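Local atomic coordinates of filamentous hemagglutinin (Bordetella pertussis, PDB entry 1RWR), a protein that is an adhesin of the two-partner (type V) secretion pathway, whose N-terminal TPS domain, a right-handed beta-helix, probably directs export through its partner transporter. Residues Gln1-Gln6 / Val11-Asn16; Leu52-Ser57 / Ala62-Pro67; Ala190-His195 / Arg199-Ala204. All coordinates share one frame; numbering follows the deposited sequence.

Contact 1: Gln1-Gln6 / Val11-Asn16; sequences QGLVPQ and VLQGGN
Q13 NE2 donates to L3 O at 2.9 Å, with an N-H...O angle of 164°; the acceptor lies in the plane of the Q13 amide, and the donor in turn lies in the plane of the L3 carbonyl. The other end of the same amide works through a water, which takes the N-H of L3 at 2.9 Å from L3 N and gives a hydrogen to Q13 OE1 at 2.8 Å. L3 O is thus met by Q13 directly and L3 N through a water, and the pair of links fixes which way the amide is flipped. Q13 gets there because its chain, once past a CG held between backbone N and carbonyl carbon (chi1 60°), runs out extended. Beside these polar links lies an apolar patch centred on V11, whose two methyls divide the work. CG1 meets L3 CD1 at 4.1 Å, the two side chains crossing at about a right angle, while V11 CG2 rests against the ring of P5, 3.9 Å from P5 CG. No backbone-to-backbone hydrogen bond joins the two segments; the Q13 side chain meets the L3 backbone, and the rest is side-chain packing. Each segment pairs elsewhere: V4 with Q37 and Q38, L12 with V20, while L3 also packs on P19 and F39. Short strands and loops brought together in this way by the first residues of the TPS domain are consistent with the N-terminal cap of a beta-helix.

Contact 2: Leu52-Ser57 / Ala62-Pro67; sequences LTDGVS and ALTKNP
D54 OD1 takes two bonds from K65, one from the backbone and one from the side chain. K65 N donates to it at 2.9 Å, nearly straight at 167°, on the anti side but tilted out of the carboxylate plane; K65 NZ closes a salt bridge on the same D54 OD1, also at 2.9 Å, from the opposite face of that plane. To come round, the lysine chain bends at chi3 and chi4 (81° and 54°), and on the way its CD passes 3.2 Å from L52 O. T64 lies alongside the aspartate, its CB against OD1.

Further along, G55 and L63 form an antiparallel hydrogen-bonded pair: G55 N gives to L63 O and L63 N to G55 O, at 3.0 Å each. A62 CA makes a CA-H...O contact with G55 O. V56 and A62 follow as the non-hydrogen-bonded pair. The end of the L63 side chain comes back against G55, its CD2 3.6 Å from G55 O.

Outer carbonyls find partners beyond the hairpin: T53 O takes the hydroxyl of Y95, and T64 O the ND2 of N49. The hairpin of strands 55-57 and 61-63 lies at the surface, with L63 packed on V20, V47 and Y95 of strands 20-22, 45-50 and 91-96.

Contact 3: Ala190-His195 / Arg199-Ala204; sequences ANRYDH and RATPIA
Strands 191-194 and 199-202 run antiparallel, their axes 4.4 Å apart at closest approach and their directions 158° apart, with R192 and T201 as a hydrogen-bonded pair in which R192 N gives to T201 O at 2.8 Å and T201 N to R192 O at 2.9 Å. I203 holds CG1 between its backbone N and carbonyl carbon (chi1 64°), which lays that branch along the N191 backbone, CD1 ending 3.5 Å from N191 O, while I203 CG2 sits against R192 CB at 3.8 Å. Beyond the P202 pairing, the backbone of the same isoleucine still bonds across, I203 N reaching A190 O at 3.0 Å, but from well above the carbonyl plane, 50° out of it.

On the side of Y193 and A200, the methyl of A200 meets the tyrosine ring at its edge and in its plane, A200 CB to Y193 CD1 being 4.0 Å; N191 OD1 approaches the same methyl. Both Y193 and A200 pack on V187 of strand 183-188, and the tyrosine hydroxyl bonds to D161. R192 and T201 share the other side, R192 CB near T201 OG1, with the guanidinium turned away to a salt bridge with D139. Strand 191-194 also pairs through its backbone with 135-140, making this a beta-hairpin that completes a four-stranded antiparallel sheet packed on the outside of the parallel beta-helix.

The three contacts follow one another along the chain, each closing before the next opens, and all belong to the TPS secretion domain. Contacts 1 and 2 are neighbours at the N-terminal end of the beta-helix, their centres about 17 Å apart and nearest atoms about 5 Å. Strand 20-22 is common to the surroundings of both. Contact 3 lies farther along, its centre about 32 Å from that of contact 1 and 37 Å from that of contact 2, in a separate antiparallel sheet. Contact 1 thus belongs to the N-terminal end, whereas contacts 2 and 3 are hairpins that depart from the regular parallel coils of the beta-helix.

Contact 1: Gln1-Gln6 / Val11-Asn16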
ATOM      1  N   GLN A   1      17.418  -2.469  11.551  1.00 26.99           N
ATOM      2  CA  GLN A   1      17.318  -3.057  10.187  1.00 26.13           C
ATOM      3  C   GLN A   1      16.366  -4.246  10.196  1.00 24.44           C
ATOM      4  O   GLN A   1      16.104  -4.876   9.155  1.00 23.12           O
ATOM      5  CB  GLN A   1      18.715  -3.498   9.780  1.00 27.89           C
ATOM      6  CG  GLN A   1      19.751  -2.989  10.784  1.00 31.24           C
ATOM      7  CD  GLN A   1      21.104  -3.645  10.645  1.00 36.04           C
ATOM      8  OE1 GLN A   1      22.098  -3.186  11.253  1.00 40.01           O
ATOM      9  NE2 GLN A   1      21.160  -4.730   9.855  1.00 38.72           N
ATOM     10  N   GLY A   2      15.834  -4.528  11.377  1.00 22.65           N
ATOM     11  CA  GLY A   2      15.042  -5.707  11.602  1.00 21.10           C
ATOM     12  C   GLY A   2      13.679  -5.351  12.148  1.00 19.28           C
ATOM     13  O   GLY A   2      13.053  -4.414  11.676  1.00 17.96           O
ATOM     14  N   LEU A   3      13.217  -6.149  13.105  1.00 18.53           N
ATOM     15  CA  LEU A   3      11.892  -5.986  13.711  1.00 17.33           C
ATOM     16  C   LEU A   3      12.058  -5.790  15.202  1.00 16.66           C
ATOM     17  O   LEU A   3      12.501  -6.713  15.909  1.00 16.24           O
ATOM     18  CB  LEU A   3      11.041  -7.253  13.463  1.00 17.57           C
ATOM     19  CG  LEU A   3      10.513  -7.546  12.084  1.00 18.90           C
ATOM     20  CD1 LEU A   3      10.055  -9.011  11.932  1.00 20.98           C
ATOM     21  CD2 LEU A   3       9.370  -6.615  11.761  1.00 18.84           C
ATOM     22  N   VAL A   4      11.701  -4.610  15.685  1.00 16.32           N
ATOM     23  CA  VAL A   4      11.810  -4.278  17.091  1.00 16.01           C
ATOM     24  C   VAL A   4      10.463  -3.770  17.552  1.00 15.25           C
ATOM     25  O   VAL A   4      10.132  -2.617  17.309  1.00 14.40           O
ATOM     26  CB  VAL A   4      12.935  -3.217  17.344  1.00 16.19           C
ATOM     27  CG1 VAL A   4      13.056  -2.883  18.814  1.00 17.81           C
ATOM     28  CG2 VAL A   4      14.231  -3.735  16.851  1.00 17.97           C
ATOM     29  N   PRO A   5       9.680  -4.626  18.206  1.00 14.74           N
ATOM     30  CA  PRO A   5       8.343  -4.223  18.639  1.00 15.21           C
ATOM     31  C   PRO A   5       8.355  -3.365  19.887  1.00 15.63           C
ATOM     32  O   PRO A   5       9.388  -3.278  20.625  1.00 17.15           O
ATOM     33  CB  PRO A   5       7.666  -5.553  18.955  1.00 15.95           C
ATOM     34  CG  PRO A   5       8.793  -6.431  19.447  1.00 14.52           C
ATOM     35  CD  PRO A   5      10.000  -6.015  18.618  1.00 14.83           C
ATOM     36  N   GLN A   6       7.194  -2.772  20.124  1.00 15.80           N
ATOM     37  CA  GLN A   6       6.897  -2.015  21.336  1.00 16.69           C
ATOM     38  C   GLN A   6       5.578  -2.490  21.937  1.00 17.09           C
ATOM     39  O   GLN A   6       4.778  -3.133  21.261  1.00 17.39           O
ATOM     40  CB  GLN A   6       6.817  -0.530  21.009  1.00 16.67           C
ATOM     41  CG  GLN A   6       8.199   0.035  20.603  1.00 18.38           C
ATOM     42  CD  GLN A   6       8.200   1.435  20.049  1.00 22.43           C
ATOM     43  OE1 GLN A   6       9.212   2.152  20.179  1.00 28.51           O
ATOM     44  NE2 GLN A   6       7.130   1.846  19.449  1.00 20.82           N
ATOM     45  N   VAL A  11       7.844 -10.351  18.913  1.00 17.27           N
ATOM     46  CA  VAL A  11       8.340 -10.962  17.682  1.00 18.24           C
ATOM     47  C   VAL A  11       9.187 -12.174  18.059  1.00 19.63           C
ATOM     48  O   VAL A  11      10.156 -12.045  18.818  1.00 17.84           O
ATOM     49  CB  VAL A  11       9.208  -9.984  16.826  1.00 18.62           C
ATOM     50  CG1 VAL A  11       9.777 -10.697  15.631  1.00 19.46           C
ATOM     51  CG2 VAL A  11       8.396  -8.808  16.360  1.00 18.90           C
ATOM     52  N   LEU A  12       8.799 -13.342  17.547  1.00 20.88           N
ATOM     53  CA  LEU A  12       9.569 -14.546  17.690  1.00 22.45           C
ATOM     54  C   LEU A  12      10.463 -14.655  16.470  1.00 24.45           C
ATOM     55  O   LEU A  12      10.007 -14.820  15.333  1.00 22.37           O
ATOM     56  CB  LEU A  12       8.640 -15.759  17.834  1.00 22.63           C
ATOM     57  CG  LEU A  12       7.631 -15.646  18.968  1.00 23.94           C
ATOM     58  CD1 LEU A  12       6.688 -16.884  18.949  1.00 25.72           C
ATOM     59  CD2 LEU A  12       8.377 -15.552  20.288  1.00 26.36           C
ATOM     60  N   GLN A  13      11.758 -14.511  16.741  1.00 26.90           N
ATOM     61  CA  GLN A  13      12.802 -14.465  15.727  1.00 29.08           C
ATOM     62  C   GLN A  13      14.115 -14.934  16.360  1.00 32.12           C
ATOM     63  O   GLN A  13      14.235 -15.087  17.567  1.00 32.30           O
ATOM     64  CB  GLN A  13      12.976 -13.048  15.161  1.00 28.70           C
ATOM     65  CG  GLN A  13      13.353 -11.962  16.187  1.00 26.90           C
ATOM     66  CD  GLN A  13      13.242 -10.554  15.594  1.00 28.09           C
ATOM     67  OE1 GLN A  13      13.409 -10.391  14.381  1.00 28.53           O
ATOM     68  NE2 GLN A  13      12.969  -9.546  16.438  1.00 24.84           N
ATOM     69  N   GLY A  14      15.113 -15.147  15.542  1.00 35.70           N
ATOM     70  CA  GLY A  14      16.328 -15.756  16.044  1.00 38.39           C
ATOM     71  C   GLY A  14      16.894 -16.584  14.931  1.00 40.44           C
ATOM     72  O   GLY A  14      16.255 -17.522  14.463  1.00 41.17           O
ATOM     73  N   GLY A  15      18.076 -16.179  14.481  1.00 42.62           N
ATOM     74  CA  GLY A  15      18.818 -16.878  13.448  1.00 43.53           C
ATOM     75  C   GLY A  15      18.115 -17.045  12.110  1.00 44.11           C
ATOM     76  O   GLY A  15      17.819 -16.060  11.412  1.00 44.84           O
ATOM     77  N   ASN A  16      17.856 -18.309  11.763  1.00 44.09           N
ATOM     78  CA  ASN A  16      17.296 -18.684  10.472  1.00 43.88           C
ATOM     79  C   ASN A  16      15.741 -18.782  10.493  1.00 41.83           C
ATOM     80  O   ASN A  16      15.103 -19.036   9.464  1.00 42.34           O
ATOM     81  CB  ASN A  16      17.933 -20.015  10.017  1.00 45.09           C
ATOM     82  CG  ASN A  16      18.028 -20.139   8.498  1.00 48.46           C
ATOM     83  OD1 ASN A  16      17.048 -19.916   7.783  1.00 53.35           O
ATOM     84  ND2 ASN A  16      19.209 -20.494   7.998  1.00 50.88           N
TER
HETATM   85  O   HOH W   1      15.061  -8.196  14.025  1.00 27.85           O

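Contact 2: Leu52-Ser57 / Ala62-Pro67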
ATOM      1  N   LEU A  52      -5.785 -18.317  17.029  1.00 16.43           N
ATOM      2  CA  LEU A  52      -6.214 -18.762  18.363  1.00 17.68           C
ATOM      3  C   LEU A  52      -5.849 -20.208  18.656  1.00 19.51           C
ATOM      4  O   LEU A  52      -5.990 -20.663  19.804  1.00 20.94           O
ATOM      5  CB  LEU A  52      -7.729 -18.574  18.494  1.00 17.36           C
ATOM      6  CG  LEU A  52      -8.264 -17.156  18.383  1.00 17.00           C
ATOM      7  CD1 LEU A  52      -9.787 -17.152  18.527  1.00 18.46           C
ATOM      8  CD2 LEU A  52      -7.663 -16.192  19.389  1.00 17.00           C
ATOM      9  N   THR A  53      -5.373 -20.916  17.638  1.00 20.62           N
ATOM     10  CA  THR A  53      -4.936 -22.291  17.762  1.00 21.95           C
ATOM     11  C   THR A  53      -3.565 -22.477  17.157  1.00 21.78           C
ATOM     12  O   THR A  53      -3.145 -21.721  16.273  1.00 21.83           O
ATOM     13  CB  THR A  53      -5.917 -23.226  17.056  1.00 22.23           C
ATOM     14  OG1 THR A  53      -5.982 -22.918  15.660  1.00 24.40           O
ATOM     15  CG2 THR A  53      -7.352 -22.986  17.573  1.00 24.53           C
ATOM     16  N   ASP A  54      -2.885 -23.514  17.616  1.00 21.06           N
ATOM     17  CA  ASP A  54      -1.579 -23.877  17.090  1.00 21.17           C
ATOM     18  C   ASP A  54      -1.754 -24.412  15.672  1.00 21.17           C
ATOM     19  O   ASP A  54      -2.792 -24.989  15.315  1.00 20.81           O
ATOM     20  CB  ASP A  54      -0.927 -24.968  17.951  1.00 21.99           C
ATOM     21  CG  ASP A  54      -0.635 -24.536  19.386  1.00 23.34           C
ATOM     22  OD1 ASP A  54      -0.932 -23.399  19.809  1.00 24.70           O
ATOM     23  OD2 ASP A  54      -0.077 -25.324  20.174  1.00 26.08           O
ATOM     24  N   GLY A  55      -0.717 -24.268  14.861  1.00 20.15           N
ATOM     25  CA  GLY A  55      -0.821 -24.660  13.481  1.00 20.64           C
ATOM     26  C   GLY A  55       0.474 -24.489  12.749  1.00 20.54           C
ATOM     27  O   GLY A  55       1.537 -24.571  13.340  1.00 20.76           O
ATOM     28  N   VAL A  56       0.355 -24.301  11.446  1.00 21.06           N
ATOM     29  CA  VAL A  56       1.488 -24.229  10.546  1.00 21.66           C
ATOM     30  C   VAL A  56       1.250 -23.089   9.564  1.00 21.25           C
ATOM     31  O   VAL A  56       0.177 -22.980   8.968  1.00 22.34           O
ATOM     32  CB  VAL A  56       1.642 -25.559   9.776  1.00 22.19           C
ATOM     33  CG1 VAL A  56       2.813 -25.517   8.880  1.00 24.99           C
ATOM     34  CG2 VAL A  56       1.782 -26.721  10.755  1.00 23.18           C
ATOM     35  N   SER A  57       2.235 -22.218   9.406  1.00 21.10           N
ATOM     36  CA  SER A  57       2.167 -21.211   8.355  1.00 20.57           C
ATOM     37  C   SER A  57       2.820 -21.734   7.080  1.00 21.04           C
ATOM     38  O   SER A  57       3.647 -22.659   7.122  1.00 21.31           O
ATOM     39  CB  SER A  57       2.838 -19.916   8.808  1.00 21.15           C
ATOM     40  OG  SER A  57       4.259 -20.052   8.829  1.00 20.83           O
ATOM     41  N   ALA A  62       5.673 -24.482  11.654  1.00 24.26           N
ATOM     42  CA  ALA A  62       4.895 -24.569  12.861  1.00 24.20           C
ATOM     43  C   ALA A  62       4.970 -23.341  13.743  1.00 24.35           C
ATOM     44  O   ALA A  62       6.020 -22.696  13.898  1.00 24.88           O
ATOM     45  CB  ALA A  62       5.309 -25.838  13.676  1.00 25.14           C
ATOM     46  N   LEU A  63       3.829 -22.994  14.323  1.00 23.58           N
ATOM     47  CA  LEU A  63       3.798 -21.975  15.343  1.00 23.47           C
ATOM     48  C   LEU A  63       2.631 -22.211  16.264  1.00 23.33           C
ATOM     49  O   LEU A  63       1.672 -22.878  15.906  1.00 22.16           O
ATOM     50  CB  LEU A  63       3.713 -20.568  14.720  1.00 23.43           C
ATOM     51  CG  LEU A  63       2.361 -20.112  14.146  1.00 21.43           C
ATOM     52  CD1 LEU A  63       2.448 -18.647  13.618  1.00 19.51           C
ATOM     53  CD2 LEU A  63       1.868 -21.024  13.037  1.00 21.88           C
ATOM     54  N   THR A  64       2.711 -21.634  17.450  1.00 23.84           N
ATOM     55  CA  THR A  64       1.641 -21.761  18.423  1.00 24.50           C
ATOM     56  C   THR A  64       0.710 -20.572  18.340  1.00 23.79           C
ATOM     57  O   THR A  64       1.035 -19.551  17.749  1.00 23.61           O
ATOM     58  CB  THR A  64       2.203 -21.901  19.863  1.00 25.17           C
ATOM     59  OG1 THR A  64       3.029 -20.797  20.186  1.00 28.24           O
ATOM     60  CG2 THR A  64       3.165 -23.070  19.962  1.00 27.60           C
ATOM     61  N   LYS A  65      -0.461 -20.711  18.928  1.00 22.88           N
ATOM     62  CA  LYS A  65      -1.393 -19.605  18.984  1.00 23.54           C
ATOM     63  C   LYS A  65      -0.729 -18.371  19.590  1.00 21.63           C
ATOM     64  O   LYS A  65       0.225 -18.468  20.364  1.00 21.76           O
ATOM     65  CB  LYS A  65      -2.615 -19.991  19.788  1.00 24.19           C
ATOM     66  CG  LYS A  65      -2.348 -20.188  21.249  1.00 26.86           C
ATOM     67  CD  LYS A  65      -3.597 -20.715  21.944  1.00 31.10           C
ATOM     68  CE  LYS A  65      -3.756 -22.223  21.765  1.00 32.87           C
ATOM     69  NZ  LYS A  65      -2.598 -23.056  22.173  1.00 35.72           N
ATOM     70  N   ASN A  66      -1.258 -17.209  19.230  1.00 19.12           N
ATOM     71  CA  ASN A  66      -0.770 -15.934  19.732  1.00 17.15           C
ATOM     72  C   ASN A  66      -1.298 -15.690  21.144  1.00 16.88           C
ATOM     73  O   ASN A  66      -2.503 -15.487  21.330  1.00 16.58           O
ATOM     74  CB  ASN A  66      -1.243 -14.836  18.797  1.00 15.79           C
ATOM     75  CG  ASN A  66      -0.806 -13.477  19.214  1.00 15.14           C
ATOM     76  OD1 ASN A  66      -0.369 -13.274  20.334  1.00 15.15           O
ATOM     77  ND2 ASN A  66      -0.933 -12.516  18.305  1.00 14.32           N
ATOM     78  N   PRO A  67      -0.415 -15.680  22.131  1.00 16.37           N
ATOM     79  CA  PRO A  67      -0.868 -15.585  23.523  1.00 17.13           C
ATOM     80  C   PRO A  67      -1.523 -14.259  23.884  1.00 16.61           C
ATOM     81  O   PRO A  67      -2.202 -14.205  24.913  1.00 16.32           O
ATOM     82  CB  PRO A  67       0.419 -15.798  24.307  1.00 17.62           C
ATOM     83  CG  PRO A  67       1.437 -15.324  23.400  1.00 18.31           C
ATOM     84  CD  PRO A  67       1.053 -15.779  22.049  1.00 16.85           C
TER

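Contact 3: Ala190-His195 / Arg199-Ala204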
ATOM      1  N   ALA A 190      -0.469  15.647   0.703  1.00 14.09           N
ATOM      2  CA  ALA A 190      -0.836  15.846   2.090  1.00 13.90           C
ATOM      3  C   ALA A 190      -2.318  15.604   2.201  1.00 14.43           C
ATOM      4  O   ALA A 190      -3.137  16.405   1.742  1.00 15.00           O
ATOM      5  CB  ALA A 190      -0.442  17.241   2.559  1.00 13.92           C
ATOM      6  N   ASN A 191      -2.635  14.443   2.739  1.00 14.09           N
ATOM      7  CA  ASN A 191      -4.004  13.956   2.824  1.00 13.71           C
ATOM      8  C   ASN A 191      -4.288  13.276   4.129  1.00 13.16           C
ATOM      9  O   ASN A 191      -3.431  12.642   4.708  1.00 12.68           O
ATOM     10  CB  ASN A 191      -4.286  12.907   1.728  1.00 12.48           C
ATOM     11  CG  ASN A 191      -4.315  13.486   0.322  1.00 13.65           C
ATOM     12  OD1 ASN A 191      -5.138  14.329   0.002  1.00 14.68           O
ATOM     13  ND2 ASN A 191      -3.408  13.005  -0.527  1.00 13.76           N
ATOM     14  N   ARG A 192      -5.526  13.363   4.581  1.00 13.88           N
ATOM     15  CA  ARG A 192      -6.029  12.370   5.497  1.00 14.81           C
ATOM     16  C   ARG A 192      -6.681  11.319   4.615  1.00 14.75           C
ATOM     17  O   ARG A 192      -7.554  11.634   3.777  1.00 14.68           O
ATOM     18  CB  ARG A 192      -7.096  12.935   6.444  1.00 15.68           C
ATOM     19  CG  ARG A 192      -7.801  11.748   7.144  1.00 19.97           C
ATOM     20  CD  ARG A 192      -8.442  12.083   8.375  1.00 23.49           C
ATOM     21  NE  ARG A 192      -7.502  12.257   9.471  1.00 23.97           N
ATOM     22  CZ  ARG A 192      -7.872  12.222  10.727  1.00 23.37           C
ATOM     23  NH1 ARG A 192      -9.151  12.004  11.026  1.00 27.33           N
ATOM     24  NH2 ARG A 192      -6.991  12.429  11.672  1.00 21.43           N
ATOM     25  N   TYR A 193      -6.266  10.069   4.786  1.00 14.19           N
ATOM     26  CA  TYR A 193      -6.891   8.954   4.090  1.00 14.46           C
ATOM     27  C   TYR A 193      -7.668   8.107   5.068  1.00 14.63           C
ATOM     28  O   TYR A 193      -7.106   7.562   6.028  1.00 15.21           O
ATOM     29  CB  TYR A 193      -5.828   8.109   3.429  1.00 14.76           C
ATOM     30  CG  TYR A 193      -6.291   7.120   2.372  1.00 14.28           C
ATOM     31  CD1 TYR A 193      -6.754   7.553   1.142  1.00 14.61           C
ATOM     32  CD2 TYR A 193      -6.204   5.760   2.594  1.00 14.60           C
ATOM     33  CE1 TYR A 193      -7.131   6.660   0.147  1.00 15.07           C
ATOM     34  CE2 TYR A 193      -6.583   4.847   1.591  1.00 13.61           C
ATOM     35  CZ  TYR A 193      -7.018   5.313   0.374  1.00 12.34           C
ATOM     36  OH  TYR A 193      -7.317   4.436  -0.634  1.00 13.39           O
ATOM     37  N   ASP A 194      -8.968   8.026   4.858  1.00 15.31           N
ATOM     38  CA  ASP A 194      -9.785   7.190   5.697  1.00 15.86           C
ATOM     39  C   ASP A 194      -9.736   5.742   5.206  1.00 15.71           C
ATOM     40  O   ASP A 194     -10.169   5.441   4.107  1.00 16.49           O
ATOM     41  CB  ASP A 194     -11.229   7.671   5.672  1.00 17.39           C
ATOM     42  CG  ASP A 194     -12.098   6.798   6.523  1.00 21.64           C
ATOM     43  OD1 ASP A 194     -11.771   6.703   7.718  1.00 26.63           O
ATOM     44  OD2 ASP A 194     -13.053   6.133   6.113  1.00 25.75           O
ATOM     45  N   HIS A 195      -9.280   4.843   6.050  1.00 15.85           N
ATOM     46  CA  HIS A 195      -9.072   3.448   5.658  1.00 16.35           C
ATOM     47  C   HIS A 195     -10.385   2.732   5.304  1.00 17.15           C
ATOM     48  O   HIS A 195     -10.435   1.912   4.380  1.00 16.95           O
ATOM     49  CB  HIS A 195      -8.335   2.708   6.769  1.00 16.97           C
ATOM     50  CG  HIS A 195      -8.071   1.282   6.445  1.00 19.01           C
ATOM     51  ND1 HIS A 195      -6.989   0.873   5.681  1.00 22.38           N
ATOM     52  CD2 HIS A 195      -8.770   0.169   6.745  1.00 18.63           C
ATOM     53  CE1 HIS A 195      -7.042  -0.437   5.532  1.00 18.97           C
ATOM     54  NE2 HIS A 195      -8.112  -0.887   6.160  1.00 21.98           N
ATOM     55  N   ARG A 199     -11.145   7.186   0.992  1.00 19.60           N
ATOM     56  CA  ARG A 199     -11.244   8.549   0.493  1.00 20.26           C
ATOM     57  C   ARG A 199     -10.127   9.409   1.076  1.00 18.94           C
ATOM     58  O   ARG A 199      -9.822   9.334   2.274  1.00 18.26           O
ATOM     59  CB  ARG A 199     -12.593   9.192   0.831  1.00 21.90           C
ATOM     60  CG  ARG A 199     -13.790   8.437   0.270  1.00 25.96           C
ATOM     61  CD  ARG A 199     -13.798   8.266  -1.205  1.00 31.24           C
ATOM     62  NE  ARG A 199     -13.574   9.516  -1.922  1.00 35.55           N
ATOM     63  CZ  ARG A 199     -13.115   9.611  -3.166  1.00 36.80           C
ATOM     64  NH1 ARG A 199     -12.826   8.522  -3.883  1.00 38.79           N
ATOM     65  NH2 ARG A 199     -12.956  10.823  -3.700  1.00 38.75           N
ATOM     66  N   ALA A 200      -9.558  10.240   0.217  1.00 18.45           N
ATOM     67  CA  ALA A 200      -8.518  11.195   0.592  1.00 18.66           C
ATOM     68  C   ALA A 200      -9.097  12.592   0.671  1.00 19.35           C
ATOM     69  O   ALA A 200      -9.758  13.050  -0.259  1.00 20.79           O
ATOM     70  CB  ALA A 200      -7.405  11.181  -0.404  1.00 18.87           C
ATOM     71  N   THR A 201      -8.813  13.284   1.758  1.00 19.68           N
ATOM     72  CA  THR A 201      -9.146  14.688   1.851  1.00 20.43           C
ATOM     73  C   THR A 201      -7.876  15.447   2.129  1.00 19.56           C
ATOM     74  O   THR A 201      -7.148  15.067   3.043  1.00 17.48           O
ATOM     75  CB  THR A 201     -10.189  14.938   2.953  1.00 21.69           C
ATOM     76  OG1 THR A 201      -9.685  14.550   4.227  1.00 28.18           O
ATOM     77  CG2 THR A 201     -11.376  14.061   2.803  1.00 22.26           C
ATOM     78  N   PRO A 202      -7.577  16.486   1.349  1.00 20.65           N
ATOM     79  CA  PRO A 202      -6.357  17.248   1.568  1.00 19.90           C
ATOM     80  C   PRO A 202      -6.268  17.846   2.966  1.00 19.29           C
ATOM     81  O   PRO A 202      -7.276  18.249   3.567  1.00 20.01           O
ATOM     82  CB  PRO A 202      -6.399  18.312   0.459  1.00 21.23           C
ATOM     83  CG  PRO A 202      -7.254  17.702  -0.594  1.00 22.35           C
ATOM     84  CD  PRO A 202      -8.312  16.985   0.160  1.00 20.85           C
ATOM     85  N   ILE A 203      -5.064  17.798   3.528  1.00 18.43           N
ATOM     86  CA  ILE A 203      -4.796  18.395   4.837  1.00 17.65           C
ATOM     87  C   ILE A 203      -3.573  19.329   4.732  1.00 17.66           C
ATOM     88  O   ILE A 203      -2.789  19.287   3.771  1.00 17.02           O
ATOM     89  CB  ILE A 203      -4.589  17.314   5.932  1.00 17.83           C
ATOM     90  CG1 ILE A 203      -3.351  16.443   5.666  1.00 17.71           C
ATOM     91  CG2 ILE A 203      -5.853  16.475   6.130  1.00 18.77           C
ATOM     92  CD1 ILE A 203      -3.043  15.477   6.774  1.00 17.99           C
ATOM     93  N   ALA A 204      -3.432  20.201   5.711  1.00 17.70           N
ATOM     94  CA  ALA A 204      -2.261  21.064   5.815  1.00 18.05           C
ATOM     95  C   ALA A 204      -1.010  20.300   6.273  1.00 18.30           C
ATOM     96  O   ALA A 204      -1.043  19.432   7.124  1.00 20.05           O
ATOM     97  CB  ALA A 204      -2.571  22.209   6.799  1.00 18.43           C
TER